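Local coordinates for enoyl-CoA hydratase/isomerase family protein (Mycobacterium tuberculosis, PDB 4FN7) that belongs to the crotonase superfamily and probably acts on coenzyme A thioesters in lipid metabolism, most likely as an enoyl-CoA hydratase, at residues Ile76-Tyr87 / Ile218-Phe229; Lys94-Gly102 / Val184-Phe195. All coordinates share one frame; numbering follows the deposited sequence.

How the contacts relate
Contact 1 joins 76-87 to 218-229 and contact 2 joins 94-102 to 184-195. From the N terminus, the chain passes three strands of the main sheet and two helices before helix 73-90, the early half of contact 1. Strand 96-100 follows directly and is the early half of contact 2. The chain returns through helix 184-195, which closes the smaller loop. Helix 200-223 comes next, and its end with helix 225-228 closes the larger loop. Contact 2 therefore nests within contact 1. The two lie on opposite sides of the chain's centre, with their own centres about 27 Å apart. Contact 2 covers the main sheet with a helix; contact 1 ties the C-terminal helices to helix 73-90.

Contact 1: residues Ile76-Tyr87 / Ile218-Phe229; sequences IDMLRGGFELAY and IRAGIDGIAAEF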
loop_
_atom_site.group_PDB
_atom_site.type_symbol
_atom_site.label_atom_id
_atom_site.label_comp_id
_atom_site.label_asym_id
_atom_site.label_seq_id
_atom_site.Cartn_x
_atom_site.Cartn_y
_atom_site.Cartn_z
ATOM N N ILE A 76 -29.612 5.351 8.437
ATOM C CA ILE A 76 -28.768 4.624 9.384
ATOM C C ILE A 76 -28.902 3.119 9.165
ATOM O O ILE A 76 -27.911 2.395 9.076
ATOM C CB ILE A 76 -29.146 4.955 10.843
ATOM C CG1 ILE A 76 -28.717 6.381 11.194
ATOM C CG2 ILE A 76 -28.507 3.968 11.803
ATOM C CD1 ILE A 76 -29.232 6.867 12.549
ATOM N N ASP A 77 -30.139 2.647 9.088
ATOM C CA ASP A 77 -30.389 1.223 8.893
ATOM C C ASP A 77 -29.820 0.711 7.574
ATOM O O ASP A 77 -29.260 -0.382 7.523
ATOM C CB ASP A 77 -31.889 0.928 8.958
ATOM C CG ASP A 77 -32.466 1.125 10.347
ATOM O OD1 ASP A 77 -31.687 1.174 11.320
ATOM O OD2 ASP A 77 -33.707 1.221 10.465
ATOM N N MET A 78 -29.972 1.491 6.504
ATOM C CA MET A 78 -29.455 1.091 5.198
ATOM C C MET A 78 -27.931 1.031 5.205
ATOM O O MET A 78 -27.341 0.079 4.689
ATOM C CB MET A 78 -29.948 2.024 4.089
ATOM C CG MET A 78 -29.392 1.675 2.719
ATOM S SD MET A 78 -30.047 2.729 1.419
ATOM C CE MET A 78 -29.428 4.325 1.967
ATOM N N LEU A 79 -27.292 2.032 5.804
ATOM C CA LEU A 79 -25.838 2.042 5.884
ATOM C C LEU A 79 -25.326 0.901 6.753
ATOM O O LEU A 79 -24.409 0.189 6.360
ATOM C CB LEU A 79 -25.322 3.389 6.389
ATOM C CG LEU A 79 -24.922 4.364 5.273
ATOM C CD1 LEU A 79 -26.083 4.617 4.320
ATOM C CD2 LEU A 79 -24.403 5.660 5.868
ATOM N N ARG A 80 -25.931 0.708 7.920
ATOM C CA ARG A 80 -25.516 -0.411 8.770
ATOM C C ARG A 80 -25.648 -1.743 8.037
ATOM O O ARG A 80 -24.755 -2.583 8.100
ATOM C CB ARG A 80 -26.314 -0.445 10.078
ATOM C CG ARG A 80 -25.874 0.585 11.106
ATOM C CD ARG A 80 -26.840 0.639 12.284
ATOM N NE ARG A 80 -26.977 -0.654 12.946
ATOM C CZ ARG A 80 -26.210 -1.065 13.952
ATOM N NH1 ARG A 80 -25.244 -0.283 14.419
ATOM N NH2 ARG A 80 -26.409 -2.258 14.493
ATOM N N GLY A 81 -26.762 -1.936 7.335
ATOM C CA GLY A 81 -26.977 -3.186 6.624
ATOM C C GLY A 81 -25.955 -3.408 5.524
ATOM O O GLY A 81 -25.500 -4.533 5.295
ATOM N N GLY A 82 -25.582 -2.333 4.837
ATOM C CA GLY A 82 -24.623 -2.426 3.753
ATOM C C GLY A 82 -23.252 -2.797 4.281
ATOM O O GLY A 82 -22.560 -3.655 3.733
ATOM N N PHE A 83 -22.851 -2.146 5.361
ATOM C CA PHE A 83 -21.541 -2.428 5.923
ATOM C C PHE A 83 -21.487 -3.766 6.650
ATOM O O PHE A 83 -20.444 -4.411 6.677
ATOM C CB PHE A 83 -21.069 -1.258 6.785
ATOM C CG PHE A 83 -20.925 0.015 6.006
ATOM C CD1 PHE A 83 -20.244 0.015 4.802
ATOM C CD2 PHE A 83 -21.508 1.189 6.444
ATOM C CE1 PHE A 83 -20.113 1.178 4.058
ATOM C CE2 PHE A 83 -21.384 2.356 5.703
ATOM C CZ PHE A 83 -20.688 2.347 4.509
ATOM N N GLU A 84 -22.621 -4.205 7.189
ATOM C CA GLU A 84 -22.709 -5.551 7.752
ATOM C C GLU A 84 -22.543 -6.615 6.662
ATOM O O GLU A 84 -21.878 -7.632 6.867
ATOM C CB GLU A 84 -24.037 -5.756 8.481
ATOM C CG GLU A 84 -24.056 -7.016 9.315
ATOM C CD GLU A 84 -23.051 -6.950 10.444
ATOM O OE1 GLU A 84 -23.087 -5.961 11.205
ATOM O OE2 GLU A 84 -22.222 -7.875 10.567
ATOM N N LEU A 85 -23.156 -6.380 5.508
ATOM C CA LEU A 85 -22.971 -7.249 4.353
ATOM C C LEU A 85 -21.494 -7.296 3.944
ATOM O O LEU A 85 -20.949 -8.362 3.656
ATOM C CB LEU A 85 -23.838 -6.761 3.192
ATOM C CG LEU A 85 -23.839 -7.613 1.933
ATOM C CD1 LEU A 85 -24.322 -9.021 2.248
ATOM C CD2 LEU A 85 -24.727 -6.964 0.890
ATOM N N ALA A 86 -20.839 -6.140 3.925
ATOM C CA ALA A 86 -19.414 -6.101 3.630
ATOM C C ALA A 86 -18.622 -6.931 4.641
ATOM O O ALA A 86 -17.747 -7.705 4.269
ATOM C CB ALA A 86 -18.909 -4.656 3.604
ATOM N N TYR A 87 -18.938 -6.770 5.921
ATOM C CA TYR A 87 -18.277 -7.550 6.957
ATOM C C TYR A 87 -18.492 -9.051 6.713
ATOM O O TYR A 87 -17.556 -9.852 6.801
ATOM C CB TYR A 87 -18.800 -7.148 8.339
ATOM C CG TYR A 87 -18.051 -7.781 9.485
ATOM C CD1 TYR A 87 -17.102 -7.063 10.203
ATOM C CD2 TYR A 87 -18.288 -9.105 9.850
ATOM C CE1 TYR A 87 -16.410 -7.644 11.259
ATOM C CE2 TYR A 87 -17.602 -9.692 10.899
ATOM C CZ TYR A 87 -16.665 -8.961 11.599
ATOM O OH TYR A 87 -15.987 -9.560 12.636
ATOM N N ILE A 218 -14.138 -2.062 10.854
ATOM C CA ILE A 218 -15.436 -2.063 10.194
ATOM C C ILE A 218 -16.549 -2.258 11.221
ATOM O O ILE A 218 -17.561 -1.567 11.183
ATOM C CB ILE A 218 -15.493 -3.130 9.087
ATOM C CG1 ILE A 218 -14.584 -2.712 7.927
ATOM C CG2 ILE A 218 -16.914 -3.322 8.593
ATOM C CD1 ILE A 218 -14.293 -3.821 6.926
ATOM N N ARG A 219 -16.345 -3.181 12.153
ATOM C CA ARG A 219 -17.294 -3.380 13.240
ATOM C C ARG A 219 -17.504 -2.080 14.015
ATOM O O ARG A 219 -18.637 -1.695 14.304
ATOM C CB ARG A 219 -16.803 -4.483 14.179
ATOM C CG ARG A 219 -17.665 -4.698 15.407
ATOM C CD ARG A 219 -19.092 -5.044 15.024
ATOM N NE ARG A 219 -19.123 -6.111 14.032
ATOM C CZ ARG A 219 -20.160 -6.375 13.245
ATOM N NH1 ARG A 219 -21.264 -5.644 13.330
ATOM N NH2 ARG A 219 -20.086 -7.366 12.366
ATOM N N ALA A 220 -16.409 -1.405 14.356
ATOM C CA ALA A 220 -16.506 -0.133 15.062
ATOM C C ALA A 220 -17.266 0.885 14.222
ATOM O O ALA A 220 -18.036 1.686 14.749
ATOM C CB ALA A 220 -15.123 0.393 15.411
ATOM N N GLY A 221 -17.037 0.857 12.915
ATOM C CA GLY A 221 -17.696 1.778 12.007
ATOM C C GLY A 221 -19.187 1.530 11.905
ATOM O O GLY A 221 -19.980 2.463 11.781
ATOM N N ILE A 222 -19.575 0.261 11.947
ATOM C CA ILE A 222 -20.982 -0.105 11.934
ATOM C C ILE A 222 -21.641 0.386 13.219
ATOM O O ILE A 222 -22.704 1.018 13.190
ATOM C CB ILE A 222 -21.153 -1.637 11.782
ATOM C CG1 ILE A 222 -20.725 -2.079 10.377
ATOM C CG2 ILE A 222 -22.591 -2.047 12.072
ATOM C CD1 ILE A 222 -20.556 -3.580 10.219
ATOM N N ASP A 223 -20.993 0.114 14.347
ATOM C CA ASP A 223 -21.498 0.550 15.643
ATOM C C ASP A 223 -21.647 2.070 15.707
ATOM O O ASP A 223 -22.550 2.584 16.363
ATOM C CB ASP A 223 -20.581 0.062 16.768
ATOM C CG ASP A 223 -20.589 -1.448 16.912
ATOM O OD1 ASP A 223 -21.562 -2.079 16.448
ATOM O OD2 ASP A 223 -19.631 -2.005 17.491
ATOM N N GLY A 224 -20.770 2.781 15.005
ATOM C CA GLY A 224 -20.738 4.233 15.065
ATOM C C GLY A 224 -21.616 4.979 14.071
ATOM O O GLY A 224 -21.634 6.210 14.080
ATOM N N ILE A 225 -22.355 4.258 13.232
ATOM C CA ILE A 225 -23.145 4.904 12.187
ATOM C C ILE A 225 -24.143 5.908 12.750
ATOM O O ILE A 225 -24.261 7.023 12.240
ATOM C CB ILE A 225 -23.899 3.890 11.303
ATOM C CG1 ILE A 225 -22.925 3.130 10.402
ATOM C CG2 ILE A 225 -24.939 4.607 10.443
ATOM C CD1 ILE A 225 -22.196 4.009 9.420
ATOM N N ALA A 226 -24.875 5.518 13.791
ATOM C CA ALA A 226 -25.871 6.415 14.370
ATOM C C ALA A 226 -25.231 7.701 14.885
ATOM O O ALA A 226 -25.803 8.785 14.751
ATOM C CB ALA A 226 -26.648 5.716 15.478
ATOM N N ALA A 227 -24.044 7.583 15.473
ATOM C CA ALA A 227 -23.325 8.754 15.967
ATOM C C ALA A 227 -22.912 9.672 14.819
ATOM O O ALA A 227 -22.883 10.896 14.973
ATOM C CB ALA A 227 -22.108 8.335 16.780
ATOM N N GLU A 228 -22.588 9.076 13.674
ATOM C CA GLU A 228 -22.242 9.849 12.486
ATOM C C GLU A 228 -23.424 10.702 12.047
ATOM O O GLU A 228 -23.248 11.743 11.413
ATOM C CB GLU A 228 -21.803 8.937 11.335
ATOM C CG GLU A 228 -20.399 8.360 11.466
ATOM C CD GLU A 228 -19.812 7.956 10.119
ATOM O OE1 GLU A 228 -19.833 8.795 9.190
ATOM O OE2 GLU A 228 -19.332 6.807 9.988
ATOM N N PHE A 229 -24.627 10.252 12.387
ATOM C CA PHE A 229 -25.843 10.988 12.060
ATOM C C PHE A 229 -26.271 11.893 13.210
ATOM O O PHE A 229 -27.396 12.394 13.233
ATOM C CB PHE A 229 -26.975 10.026 11.688
ATOM C CG PHE A 229 -26.905 9.529 10.273
ATOM C CD1 PHE A 229 -27.718 10.076 9.294
ATOM C CD2 PHE A 229 -26.022 8.524 9.919
ATOM C CE1 PHE A 229 -27.655 9.627 7.989
ATOM C CE2 PHE A 229 -25.955 8.070 8.616
ATOM C CZ PHE A 229 -26.772 8.624 7.650
HETATM O O HOH W 1 -25.049 2.675 14.865
HETATM O O HOH W 2 -17.314 -8.231 14.938
#
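I76 opens this antiparallel helix pair of the crotonase fold by meeting F229, I225 and A226. Helices 76-87 and 218-223 run at 166°, with axes 9.6 Å apart. I76 CG1 makes a CH-pi contact, 4.0 Å from the centroid of the F229 ring and over one face. L79 CD2 meets the same ring at its edge. I225 is a knob in the hole formed by I76, L79, R80 and F83. A bend at chi3 (58°) turns the R80 guanidinium across I222, whose CG2 lies over one face. R80 NH1 donates to water 1, which also accepts from A226 N and donates to D223 O. The water thus links R80 to the break between helices 200-223 and 225-228. At F83, CB packs 3.7 Å from I222 CG1, while the side chain also touches A140 and A141 of helix 139-148. I222 is the second knob, among R80, F83, E84 and Y87. E84 forms an end-on, two-nitrogen salt bridge with R219. The carboxylate and guanidinium are nearly coplanar, and both oxygens use syn lone pairs. R219 NH1 lies 2.8 Å from E84 OE1, and R219 NH2 is equally close to E84 OE2. These two bonds fix the guanidinium's rotation. Y87 then takes R219 in a cation-pi contact, with NH2 over the ring centre. Water 2 completes the link, accepting from R219 NE at 2.9 Å and hydrogen-bonding Y87 OH.

Contact 2: residues Lys94-Gly102 / Val184-Phe195; sequences KPVVMACTG and VVSRAEEAAREF
V97 packs against A188, A192 and F195, where helix 184-195 covers the main sheet of the crotonase fold. Strand 96-100 and the helix are antiparallel, at 174°, with axes 7.7 Å apart. The tight part is apolar, and no hydrogen bond crosses it. V97 splits its two methyls along the helix. CG1 is anti to the backbone N (chi1 -177°) and lies 3.8 Å from A188 CB. CG2 reaches A192 CA at 3.7 Å and meets the F195 ring at its edge. Small residues let the backbones come close: A99 CB lies 3.8 Å from A188 CB. The nearest alpha carbons are those of A99 and V185, 5.4 Å apart. V184 CG1 fills in beside them, touching A99 and C100 O. At the other end, P95 CB packs 3.6 Å from F195 CB. The F195 ring makes an edge-to-face contact with H117, and the F195 side chain packs on L160 of the third subunit, so this end adjoins the trimer interface. The outer side of the helix differs: S186, E190 and E194 are exposed and do not touch 94-102. There R187 bridges to E190 and to E177. That R187-E190 bond is bent, at 137°, and comes to E190 OE1 on its anti side and out of the carboxylate plane. T101 follows the strand. Its OG1 bonds to N54 O, while its methyl CG2 lies 3.6 Å from V185 CG2.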
loop_
_atom_site.group_PDB
_atom_site.type_symbol
_atom_site.label_atom_id
_atom_site.label_comp_id
_atom_site.label_asym_id
_atom_site.label_seq_id
_atom_site.Cartn_x
_atom_site.Cartn_y
_atom_site.Cartn_z
ATOM N N LYS A 94 -15.485 -19.078 2.527
ATOM C CA LYS A 94 -15.180 -19.612 1.208
ATOM C C LYS A 94 -14.674 -18.482 0.328
ATOM O O LYS A 94 -15.007 -17.314 0.566
ATOM C CB LYS A 94 -16.437 -20.198 0.564
ATOM C CG LYS A 94 -17.280 -21.053 1.486
ATOM C CD LYS A 94 -16.576 -22.344 1.900
ATOM C CE LYS A 94 -17.419 -23.145 2.884
ATOM N NZ LYS A 94 -18.749 -23.495 2.319
ATOM N N PRO A 95 -13.887 -18.813 -0.706
ATOM C CA PRO A 95 -13.471 -17.740 -1.613
ATOM C C PRO A 95 -14.674 -17.045 -2.250
ATOM O O PRO A 95 -15.668 -17.696 -2.601
ATOM C CB PRO A 95 -12.655 -18.477 -2.673
ATOM C CG PRO A 95 -12.115 -19.682 -1.956
ATOM C CD PRO A 95 -13.232 -20.095 -1.026
ATOM N N VAL A 96 -14.573 -15.724 -2.395
ATOM C CA VAL A 96 -15.626 -14.903 -2.967
ATOM C C VAL A 96 -15.045 -14.180 -4.173
ATOM O O VAL A 96 -14.054 -13.444 -4.056
ATOM C CB VAL A 96 -16.124 -13.851 -1.951
ATOM C CG1 VAL A 96 -17.168 -12.933 -2.593
ATOM C CG2 VAL A 96 -16.678 -14.532 -0.700
ATOM N N VAL A 97 -15.653 -14.395 -5.332
ATOM C CA VAL A 97 -15.186 -13.758 -6.557
ATOM C C VAL A 97 -16.249 -12.818 -7.083
ATOM O O VAL A 97 -17.397 -13.208 -7.259
ATOM C CB VAL A 97 -14.831 -14.796 -7.646
ATOM C CG1 VAL A 97 -14.268 -14.102 -8.881
ATOM C CG2 VAL A 97 -13.831 -15.802 -7.105
ATOM N N MET A 98 -15.856 -11.569 -7.326
ATOM C CA MET A 98 -16.778 -10.571 -7.838
ATOM C C MET A 98 -16.667 -10.474 -9.347
ATOM O O MET A 98 -15.574 -10.293 -9.879
ATOM C CB MET A 98 -16.481 -9.201 -7.227
ATOM C CG MET A 98 -16.575 -9.160 -5.725
ATOM S SD MET A 98 -18.269 -9.371 -5.174
ATOM C CE MET A 98 -18.048 -9.279 -3.392
ATOM N N ALA A 99 -17.808 -10.589 -10.021
ATOM C CA ALA A 99 -17.914 -10.322 -11.448
ATOM C C ALA A 99 -18.470 -8.918 -11.625
ATOM O O ALA A 99 -19.682 -8.705 -11.574
ATOM C CB ALA A 99 -18.827 -11.338 -12.110
ATOM N N CYS A 100 -17.566 -7.961 -11.805
ATOM C CA CYS A 100 -17.938 -6.569 -11.968
ATOM C C CYS A 100 -18.401 -6.346 -13.404
ATOM O O CYS A 100 -17.586 -6.151 -14.303
ATOM C CB CYS A 100 -16.734 -5.692 -11.648
ATOM S SG CYS A 100 -17.118 -3.964 -11.412
ATOM N N THR A 101 -19.715 -6.389 -13.612
ATOM C CA THR A 101 -20.296 -6.476 -14.948
ATOM C C THR A 101 -20.688 -5.109 -15.500
ATOM O O THR A 101 -21.243 -4.994 -16.595
ATOM C CB THR A 101 -21.527 -7.397 -14.926
ATOM O OG1 THR A 101 -22.366 -7.042 -13.819
ATOM C CG2 THR A 101 -21.097 -8.850 -14.768
ATOM N N GLY A 102 -20.394 -4.080 -14.718
ATOM C CA GLY A 102 -20.599 -2.703 -15.114
ATOM C C GLY A 102 -19.980 -1.846 -14.034
ATOM O O GLY A 102 -19.206 -2.325 -13.212
ATOM N N VAL A 184 -16.369 -11.582 -18.514
ATOM C CA VAL A 184 -16.212 -11.221 -17.100
ATOM C C VAL A 184 -16.832 -12.286 -16.189
ATOM O O VAL A 184 -16.189 -12.772 -15.264
ATOM C CB VAL A 184 -16.789 -9.816 -16.788
ATOM C CG1 VAL A 184 -16.912 -9.585 -15.272
ATOM C CG2 VAL A 184 -15.919 -8.736 -17.429
ATOM N N VAL A 185 -18.071 -12.666 -16.472
ATOM C CA VAL A 185 -18.763 -13.627 -15.622
ATOM C C VAL A 185 -18.140 -15.015 -15.721
ATOM O O VAL A 185 -17.875 -15.656 -14.706
ATOM C CB VAL A 185 -20.269 -13.683 -15.941
ATOM C CG1 VAL A 185 -20.932 -14.829 -15.184
ATOM C CG2 VAL A 185 -20.917 -12.347 -15.593
ATOM N N SER A 186 -17.893 -15.484 -16.939
ATOM C CA SER A 186 -17.340 -16.826 -17.091
ATOM C C SER A 186 -15.940 -16.914 -16.483
ATOM O O SER A 186 -15.576 -17.924 -15.884
ATOM C CB SER A 186 -17.351 -17.283 -18.556
ATOM O OG SER A 186 -16.591 -16.418 -19.371
ATOM N N ARG A 187 -15.165 -15.844 -16.605
ATOM C CA ARG A 187 -13.842 -15.817 -16.003
ATOM C C ARG A 187 -13.944 -15.809 -14.474
ATOM O O ARG A 187 -13.187 -16.497 -13.792
ATOM C CB ARG A 187 -13.036 -14.624 -16.513
ATOM C CG ARG A 187 -11.702 -14.453 -15.838
ATOM C CD ARG A 187 -10.796 -15.671 -15.988
ATOM N NE ARG A 187 -9.673 -15.515 -15.079
ATOM C CZ ARG A 187 -9.120 -16.488 -14.368
ATOM N NH1 ARG A 187 -9.558 -17.736 -14.477
ATOM N NH2 ARG A 187 -8.116 -16.206 -13.552
ATOM N N ALA A 188 -14.883 -15.036 -13.937
ATOM C CA ALA A 188 -15.130 -15.045 -12.497
ATOM C C ALA A 188 -15.480 -16.454 -12.007
ATOM O O ALA A 188 -14.985 -16.893 -10.969
ATOM C CB ALA A 188 -16.236 -14.053 -12.124
ATOM N N GLU A 189 -16.326 -17.158 -12.755
ATOM C CA GLU A 189 -16.716 -18.510 -12.381
ATOM C C GLU A 189 -15.540 -19.479 -12.465
ATOM O O GLU A 189 -15.378 -20.339 -11.599
ATOM C CB GLU A 189 -17.894 -18.980 -13.237
ATOM C CG GLU A 189 -19.181 -18.246 -12.897
ATOM C CD GLU A 189 -20.263 -18.413 -13.939
ATOM O OE1 GLU A 189 -19.953 -18.897 -15.047
ATOM O OE2 GLU A 189 -21.424 -18.049 -13.646
ATOM N N GLU A 190 -14.717 -19.324 -13.498
ATOM C CA GLU A 190 -13.517 -20.140 -13.652
ATOM C C GLU A 190 -12.582 -19.932 -12.458
ATOM O O GLU A 190 -12.066 -20.890 -11.879
ATOM C CB GLU A 190 -12.798 -19.793 -14.960
ATOM C CG GLU A 190 -11.601 -20.671 -15.270
ATOM C CD GLU A 190 -10.953 -20.316 -16.594
ATOM O OE1 GLU A 190 -10.607 -19.132 -16.794
ATOM O OE2 GLU A 190 -10.795 -21.218 -17.444
ATOM N N ALA A 191 -12.374 -18.671 -12.087
ATOM C CA ALA A 191 -11.504 -18.343 -10.968
ATOM C C ALA A 191 -12.066 -18.922 -9.668
ATOM O O ALA A 191 -11.325 -19.498 -8.871
ATOM C CB ALA A 191 -11.324 -16.832 -10.856
ATOM N N ALA A 192 -13.371 -18.768 -9.463
ATOM C CA ALA A 192 -14.024 -19.326 -8.283
ATOM C C ALA A 192 -13.819 -20.844 -8.193
ATOM O O ALA A 192 -13.504 -21.366 -7.123
ATOM C CB ALA A 192 -15.499 -18.978 -8.278
ATOM N N ARG A 193 -13.966 -21.546 -9.318
ATOM C CA ARG A 193 -13.766 -22.989 -9.319
ATOM C C ARG A 193 -12.323 -23.344 -8.964
ATOM O O ARG A 193 -12.083 -24.320 -8.252
ATOM C CB ARG A 193 -14.204 -23.605 -10.652
ATOM C CG ARG A 193 -15.718 -23.581 -10.849
ATOM C CD ARG A 193 -16.145 -24.274 -12.135
ATOM N NE ARG A 193 -17.593 -24.449 -12.199
ATOM C CZ ARG A 193 -18.420 -23.651 -12.866
ATOM N NH1 ARG A 193 -17.945 -22.615 -13.541
ATOM N NH2 ARG A 193 -19.724 -23.894 -12.865
ATOM N N GLU A 194 -11.369 -22.539 -9.436
ATOM C CA GLU A 194 -9.970 -22.724 -9.067
ATOM C C GLU A 194 -9.759 -22.528 -7.563
ATOM O O GLU A 194 -9.131 -23.356 -6.896
ATOM C CB GLU A 194 -9.071 -21.765 -9.856
ATOM C CG GLU A 194 -7.603 -21.810 -9.460
ATOM C CD GLU A 194 -6.817 -20.632 -10.007
ATOM O OE1 GLU A 194 -7.387 -19.856 -10.802
ATOM O OE2 GLU A 194 -5.635 -20.478 -9.635
ATOM N N PHE A 195 -10.281 -21.432 -7.020
ATOM C CA PHE A 195 -10.081 -21.137 -5.602
ATOM C C PHE A 195 -10.777 -22.149 -4.690
ATOM O O PHE A 195 -10.344 -22.374 -3.562
ATOM C CB PHE A 195 -10.533 -19.710 -5.269
ATOM C CG PHE A 195 -9.836 -18.644 -6.073
ATOM C CD1 PHE A 195 -8.488 -18.745 -6.392
ATOM C CD2 PHE A 195 -10.544 -17.543 -6.520
ATOM C CE1 PHE A 195 -7.864 -17.751 -7.133
ATOM C CE2 PHE A 195 -9.929 -16.553 -7.260
ATOM C CZ PHE A 195 -8.589 -16.651 -7.567
#